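Local coordinates for core protein P7 (Pseudomonas phage phi12, PDB 2Q82), which is a structural component of the viral core and probably contributes to assembly of the phage's polymerase complex, at residues 23-35 with 58-70. Numbering follows the deposited sequence.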
ATOM      1  N   GLU A  23     -16.916   6.649   4.463  1.00 44.95           N
ATOM      2  CA  GLU A  23     -17.105   5.255   4.062  1.00 50.12           C
ATOM      3  C   GLU A  23     -16.037   4.657   3.151  1.00 46.60           C
ATOM      4  O   GLU A  23     -15.761   3.461   3.195  1.00 43.22           O
ATOM      5  CB  GLU A  23     -18.412   5.083   3.325  1.00 60.39           C
ATOM      6  CG  GLU A  23     -19.679   5.140   4.127  1.00 81.56           C
ATOM      7  CD  GLU A  23     -20.874   5.232   3.205  1.00 92.93           C
ATOM      8  OE1 GLU A  23     -20.701   4.907   2.009  1.00100.11           O
ATOM      9  OE2 GLU A  23     -21.968   5.617   3.661  1.00100.14           O
ATOM     10  N   THR A  24     -15.516   5.493   2.276  1.00 44.41           N
ATOM     11  CA  THR A  24     -14.522   5.047   1.324  1.00 46.48           C
ATOM     12  C   THR A  24     -13.115   5.575   1.569  1.00 43.52           C
ATOM     13  O   THR A  24     -12.295   5.628   0.642  1.00 41.40           O
ATOM     14  CB  THR A  24     -14.877   5.471  -0.092  1.00 50.92           C
ATOM     15  OG1 THR A  24     -15.053   6.889  -0.098  1.00 55.94           O
ATOM     16  CG2 THR A  24     -16.138   4.846  -0.546  1.00 55.19           C
ATOM     17  N   SER A  25     -12.824   6.014   2.790  1.00 38.39           N
ATOM     18  CA  SER A  25     -11.488   6.502   3.085  1.00 35.09           C
ATOM     19  C   SER A  25     -10.901   5.784   4.278  1.00 32.27           C
ATOM     20  O   SER A  25     -11.600   5.161   5.070  1.00 32.84           O
ATOM     21  CB  SER A  25     -11.468   7.985   3.412  1.00 35.65           C
ATOM     22  OG  SER A  25     -12.174   8.756   2.470  1.00 32.64           O
ATOM     23  N   LEU A  26      -9.596   5.913   4.409  1.00 29.43           N
ATOM     24  CA  LEU A  26      -8.908   5.315   5.523  1.00 26.76           C
ATOM     25  C   LEU A  26      -8.571   6.417   6.508  1.00 26.60           C
ATOM     26  O   LEU A  26      -7.931   7.395   6.131  1.00 25.22           O
ATOM     27  CB  LEU A  26      -7.623   4.654   5.050  1.00 25.10           C
ATOM     28  CG  LEU A  26      -6.710   4.250   6.206  1.00 24.86           C
ATOM     29  CD1 LEU A  26      -7.329   3.115   6.980  1.00 24.68           C
ATOM     30  CD2 LEU A  26      -5.362   3.847   5.685  1.00 27.23           C
HETATM   31  N   MSE A  27      -9.015   6.306   7.760  1.00 27.25           N
HETATM   32  CA  MSE A  27      -8.616   7.358   8.682  1.00 31.21           C
HETATM   33  C   MSE A  27      -7.262   7.011   9.203  1.00 26.81           C
HETATM   34  O   MSE A  27      -6.949   5.865   9.509  1.00 23.54           O
HETATM   35  CB  MSE A  27      -9.445   7.519   9.942  1.00 39.62           C
HETATM   36  CG  MSE A  27     -10.853   7.141   9.918  1.00 56.39           C
HETATM   37 SE   MSE A  27     -11.883   8.530   9.190  1.00 69.87          SE
HETATM   38  CE  MSE A  27     -11.845   7.657   7.515  1.00 73.56           C
ATOM     39  N   VAL A  28      -6.513   8.081   9.389  1.00 24.50           N
ATOM     40  CA  VAL A  28      -5.166   8.022   9.843  1.00 23.38           C
ATOM     41  C   VAL A  28      -4.968   8.874  11.072  1.00 24.41           C
ATOM     42  O   VAL A  28      -5.252  10.067  11.075  1.00 22.65           O
ATOM     43  CB  VAL A  28      -4.284   8.484   8.732  1.00 23.21           C
ATOM     44  CG1 VAL A  28      -2.958   8.874   9.254  1.00 25.80           C
ATOM     45  CG2 VAL A  28      -4.176   7.386   7.717  1.00 21.06           C
HETATM   46  N   MSE A  29      -4.429   8.254  12.108  1.00 23.19           N
HETATM   47  CA  MSE A  29      -4.242   8.947  13.364  1.00 24.79           C
HETATM   48  C   MSE A  29      -2.803   9.007  13.887  1.00 24.35           C
HETATM   49  O   MSE A  29      -2.187   7.973  14.129  1.00 21.03           O
HETATM   50  CB  MSE A  29      -5.146   8.280  14.403  1.00 27.23           C
HETATM   51  CG  MSE A  29      -4.936   8.725  15.820  1.00 35.78           C
HETATM   52 SE   MSE A  29      -5.784   7.523  17.117  1.00 38.18          SE
HETATM   53  CE  MSE A  29      -5.280   8.546  18.703  1.00 45.19           C
ATOM     54  N   SER A  30      -2.287  10.225  14.066  1.00 22.08           N
ATOM     55  CA  SER A  30      -0.944  10.425  14.598  1.00 23.71           C
ATOM     56  C   SER A  30      -0.994  10.167  16.092  1.00 26.32           C
ATOM     57  O   SER A  30      -1.691  10.873  16.828  1.00 25.81           O
ATOM     58  CB  SER A  30      -0.460  11.841  14.367  1.00 22.52           C
ATOM     59  OG  SER A  30       0.800  12.030  14.988  1.00 24.28           O
ATOM     60  N   HIS A  31      -0.224   9.185  16.547  1.00 27.28           N
ATOM     61  CA  HIS A  31      -0.274   8.828  17.949  1.00 29.64           C
ATOM     62  C   HIS A  31       0.778   7.810  18.383  1.00 30.31           C
ATOM     63  O   HIS A  31       0.981   6.796  17.721  1.00 30.58           O
ATOM     64  CB  HIS A  31      -1.667   8.274  18.226  1.00 28.16           C
ATOM     65  CG  HIS A  31      -1.853   7.724  19.598  1.00 31.21           C
ATOM     66  ND1 HIS A  31      -2.027   8.533  20.712  1.00 31.29           N
ATOM     67  CD2 HIS A  31      -1.930   6.458  20.052  1.00 30.91           C
ATOM     68  CE1 HIS A  31      -2.204   7.782  21.773  1.00 33.16           C
ATOM     69  NE2 HIS A  31      -2.148   6.508  21.406  1.00 33.19           N
ATOM     70  N   ASN A  32       1.439   8.104  19.500  1.00 30.76           N
ATOM     71  CA  ASN A  32       2.442   7.215  20.086  1.00 32.57           C
ATOM     72  C   ASN A  32       1.837   6.716  21.370  1.00 34.09           C
ATOM     73  O   ASN A  32       1.261   7.502  22.115  1.00 34.63           O
ATOM     74  CB  ASN A  32       3.715   7.960  20.460  1.00 29.59           C
ATOM     75  CG  ASN A  32       4.558   8.290  19.273  1.00 29.19           C
ATOM     76  OD1 ASN A  32       4.861   7.421  18.463  1.00 32.23           O
ATOM     77  ND2 ASN A  32       4.956   9.544  19.162  1.00 27.51           N
ATOM     78  N   GLY A  33       1.976   5.433  21.661  1.00 35.88           N
ATOM     79  CA  GLY A  33       1.404   4.935  22.893  1.00 38.10           C
ATOM     80  C   GLY A  33       0.368   3.886  22.604  1.00 38.84           C
ATOM     81  O   GLY A  33       0.231   3.456  21.466  1.00 38.91           O
ATOM     82  N   ASP A  34      -0.366   3.462  23.624  1.00 40.66           N
ATOM     83  CA  ASP A  34      -1.377   2.435  23.412  1.00 41.56           C
ATOM     84  C   ASP A  34      -2.474   2.984  22.537  1.00 39.43           C
ATOM     85  O   ASP A  34      -2.831   4.151  22.622  1.00 37.27           O
ATOM     86  CB  ASP A  34      -2.020   1.992  24.717  1.00 48.17           C
ATOM     87  CG  ASP A  34      -1.014   1.656  25.774  1.00 55.04           C
ATOM     88  OD1 ASP A  34      -0.288   0.655  25.615  1.00 57.46           O
ATOM     89  OD2 ASP A  34      -0.956   2.409  26.768  1.00 60.00           O
ATOM     90  N   VAL A  35      -3.037   2.110  21.715  1.00 37.40           N
ATOM     91  CA  VAL A  35      -4.101   2.535  20.830  1.00 39.10           C
ATOM     92  C   VAL A  35      -5.419   2.643  21.535  1.00 39.23           C
ATOM     93  O   VAL A  35      -5.738   1.875  22.435  1.00 38.98           O
ATOM     94  CB  VAL A  35      -4.288   1.569  19.701  1.00 38.82           C
ATOM     95  CG1 VAL A  35      -3.047   1.465  18.915  1.00 39.90           C
ATOM     96  CG2 VAL A  35      -4.646   0.265  20.236  1.00 40.32           C
ATOM     97  N   PRO A  58     -14.872  -0.037   8.498  1.00 53.12           N
ATOM     98  CA  PRO A  58     -14.262   1.222   8.958  1.00 49.77           C
ATOM     99  C   PRO A  58     -13.064   1.057   9.838  1.00 44.47           C
ATOM    100  O   PRO A  58     -13.123   0.388  10.865  1.00 41.27           O
ATOM    101  CB  PRO A  58     -15.396   1.925   9.655  1.00 52.52           C
ATOM    102  CG  PRO A  58     -16.303   0.890   9.943  1.00 55.84           C
ATOM    103  CD  PRO A  58     -16.310   0.080   8.717  1.00 55.64           C
ATOM    104  N   ALA A  59     -12.005   1.766   9.492  1.00 38.42           N
ATOM    105  CA  ALA A  59     -10.771   1.601  10.207  1.00 34.56           C
ATOM    106  C   ALA A  59     -10.036   2.847  10.519  1.00 31.98           C
ATOM    107  O   ALA A  59     -10.167   3.832   9.805  1.00 31.29           O
ATOM    108  CB  ALA A  59      -9.882   0.783   9.317  1.00 34.75           C
ATOM    109  N   VAL A  60      -9.266   2.802  11.599  1.00 28.21           N
ATOM    110  CA  VAL A  60      -8.407   3.915  11.973  1.00 25.79           C
ATOM    111  C   VAL A  60      -7.012   3.299  12.058  1.00 26.47           C
ATOM    112  O   VAL A  60      -6.768   2.405  12.861  1.00 27.30           O
ATOM    113  CB  VAL A  60      -8.746   4.528  13.326  1.00 23.74           C
ATOM    114  CG1 VAL A  60      -7.689   5.561  13.701  1.00 23.67           C
ATOM    115  CG2 VAL A  60     -10.110   5.189  13.258  1.00 24.17           C
ATOM    116  N   ALA A  61      -6.117   3.750  11.188  1.00 23.65           N
ATOM    117  CA  ALA A  61      -4.750   3.273  11.201  1.00 23.90           C
ATOM    118  C   ALA A  61      -3.999   4.262  12.074  1.00 24.58           C
ATOM    119  O   ALA A  61      -4.037   5.467  11.831  1.00 23.97           O
ATOM    120  CB  ALA A  61      -4.168   3.266   9.803  1.00 23.38           C
ATOM    121  N   VAL A  62      -3.325   3.735  13.092  1.00 22.00           N
ATOM    122  CA  VAL A  62      -2.578   4.545  14.033  1.00 19.73           C
ATOM    123  C   VAL A  62      -1.103   4.563  13.692  1.00 23.28           C
ATOM    124  O   VAL A  62      -0.450   3.520  13.639  1.00 22.63           O
ATOM    125  CB  VAL A  62      -2.751   4.017  15.457  1.00 21.56           C
ATOM    126  CG1 VAL A  62      -2.092   4.961  16.451  1.00 22.27           C
ATOM    127  CG2 VAL A  62      -4.227   3.858  15.764  1.00 20.98           C
ATOM    128  N   LEU A  63      -0.592   5.769  13.483  1.00 20.79           N
ATOM    129  CA  LEU A  63       0.797   5.953  13.145  1.00 23.12           C
ATOM    130  C   LEU A  63       1.586   6.718  14.167  1.00 24.87           C
ATOM    131  O   LEU A  63       1.211   7.812  14.562  1.00 24.64           O
ATOM    132  CB  LEU A  63       0.898   6.718  11.813  1.00 23.06           C
ATOM    133  CG  LEU A  63       0.711   5.867  10.549  1.00 25.52           C
ATOM    134  CD1 LEU A  63      -0.629   5.315  10.509  1.00 26.21           C
ATOM    135  CD2 LEU A  63       0.935   6.681   9.336  1.00 26.44           C
ATOM    136  N   GLY A  64       2.680   6.123  14.611  1.00 27.53           N
ATOM    137  CA  GLY A  64       3.560   6.801  15.548  1.00 27.35           C
ATOM    138  C   GLY A  64       4.929   6.979  14.911  1.00 30.90           C
ATOM    139  O   GLY A  64       5.124   6.790  13.707  1.00 28.50           O
ATOM    140  N   ASP A  65       5.898   7.345  15.731  1.00 29.60           N
ATOM    141  CA  ASP A  65       7.245   7.557  15.258  1.00 33.77           C
ATOM    142  C   ASP A  65       7.790   6.420  14.459  1.00 32.39           C
ATOM    143  O   ASP A  65       8.603   6.635  13.579  1.00 33.34           O
ATOM    144  CB  ASP A  65       8.146   7.782  16.444  1.00 38.03           C
ATOM    145  CG  ASP A  65       8.026   9.169  16.974  1.00 44.29           C
ATOM    146  OD1 ASP A  65       6.938   9.741  17.014  1.00 46.34           O
ATOM    147  OD2 ASP A  65       9.036   9.726  17.383  1.00 50.18           O
ATOM    148  N   ASP A  66       7.361   5.199  14.745  1.00 30.57           N
ATOM    149  CA  ASP A  66       7.894   4.071  14.018  1.00 31.69           C
ATOM    150  C   ASP A  66       7.325   3.947  12.614  1.00 30.47           C
ATOM    151  O   ASP A  66       7.733   3.078  11.859  1.00 30.76           O
ATOM    152  CB  ASP A  66       7.684   2.790  14.828  1.00 34.29           C
ATOM    153  CG  ASP A  66       6.219   2.443  15.033  1.00 36.39           C
ATOM    154  OD1 ASP A  66       5.365   3.352  14.983  1.00 35.88           O
ATOM    155  OD2 ASP A  66       5.944   1.252  15.265  1.00 38.19           O
ATOM    156  N   ALA A  67       6.403   4.836  12.255  1.00 27.33           N
ATOM    157  CA  ALA A  67       5.792   4.794  10.926  1.00 26.62           C
ATOM    158  C   ALA A  67       6.235   5.969  10.072  1.00 25.90           C
ATOM    159  O   ALA A  67       5.504   6.440   9.199  1.00 25.70           O
ATOM    160  CB  ALA A  67       4.284   4.782  11.045  1.00 25.54           C
ATOM    161  N   GLN A  68       7.445   6.424  10.351  1.00 24.07           N
ATOM    162  CA  GLN A  68       8.067   7.525   9.653  1.00 25.20           C
ATOM    163  C   GLN A  68       7.903   7.419   8.139  1.00 24.64           C
ATOM    164  O   GLN A  68       7.450   8.360   7.489  1.00 24.81           O
ATOM    165  CB  GLN A  68       9.548   7.555  10.021  1.00 25.10           C
ATOM    166  CG  GLN A  68      10.367   8.551   9.256  1.00 27.98           C
ATOM    167  CD  GLN A  68      11.850   8.441   9.557  1.00 30.88           C
ATOM    168  OE1 GLN A  68      12.672   9.051   8.878  1.00 29.73           O
ATOM    169  NE2 GLN A  68      12.201   7.661  10.579  1.00 28.00           N
ATOM    170  N   ASP A  69       8.241   6.268   7.570  1.00 22.49           N
ATOM    171  CA  ASP A  69       8.146   6.142   6.126  1.00 22.22           C
ATOM    172  C   ASP A  69       6.732   6.117   5.568  1.00 22.30           C
ATOM    173  O   ASP A  69       6.461   6.694   4.517  1.00 19.32           O
ATOM    174  CB  ASP A  69       8.914   4.919   5.639  1.00 21.92           C
ATOM    175  CG  ASP A  69      10.403   5.035   5.893  1.00 25.82           C
ATOM    176  OD1 ASP A  69      10.938   6.155   5.772  1.00 23.50           O
ATOM    177  OD2 ASP A  69      11.027   4.008   6.210  1.00 28.98           O
ATOM    178  N   LEU A  70       5.831   5.448   6.263  1.00 19.50           N
ATOM    179  CA  LEU A  70       4.475   5.380   5.783  1.00 20.80           C
ATOM    180  C   LEU A  70       3.824   6.765   5.862  1.00 21.73           C
ATOM    181  O   LEU A  70       3.079   7.153   4.976  1.00 20.07           O
ATOM    182  CB  LEU A  70       3.683   4.383   6.605  1.00 19.70           C
ATOM    183  CG  LEU A  70       2.225   4.258   6.226  1.00 21.31           C
ATOM    184  CD1 LEU A  70       2.072   3.808   4.778  1.00 23.23           C
ATOM    185  CD2 LEU A  70       1.596   3.263   7.154  1.00 22.12           C
TER
HETATM  186  O   HOH W   1     -12.826   4.516   7.639  1.00 43.59           O
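Met29 is bonded to the neighbouring strand through both its backbone N-H and its C=O: its N donates to Ala61 O at 2.8 Å, and its O accepts from Leu63 N at 2.8 Å. Ala61 N to Met27 O and His31 N to Leu63 O continue the series, all four bonds being nearly straight at the hydrogen. Met27 thus bonds to the residues flanking Val60 and Met29 to those flanking Val62, the pattern of parallel β-strands, here with axes 32° apart. Toward Ala59 the pairing weakens, Met27 N reaching Ala59 O at 3.4 Å, while a water accepts weakly from Ala59 N and donates to Ser25 O.

Apolar side chains divide between the two faces of the sheet. On one, Met27 CG lies 3.9 Å from Val60 CG2, and the other branch of that valine meets Met29 CB. Farther along, Val62 CG1, anti to its backbone N (chi1 -174°), lies against the edge of the His31 ring, whereas CG2 touches Val35 CG1. Opposite, Leu26 CD1 spans Ala59 CB and Ala61 CB, each at 4.2 Å.

Beyond the strand ends a polar clasp takes over. Asn32 OD1 accepts Asp65 N at 2.9 Å on an in-plane lone pair, and Asn32 ND2 donates to Asp65 OD1 at 2.9 Å from above the carboxylate plane, the two flat groups being 65° apart. Two bonds therefore fix the amide's rotation. Ser97 OG also bonds to Asp65 OD1.

Strand 25-30 is the central strand of a five-stranded parallel β-sheet, flanked by helices in an α/β arrangement, and 59-63 is its neighbour: strand 84-89 flanks 25-30, strand 42-45 flanks 59-63, and Gly64 to Ala67 lead into helix 68-76, with helix 98-103 beside Ser30.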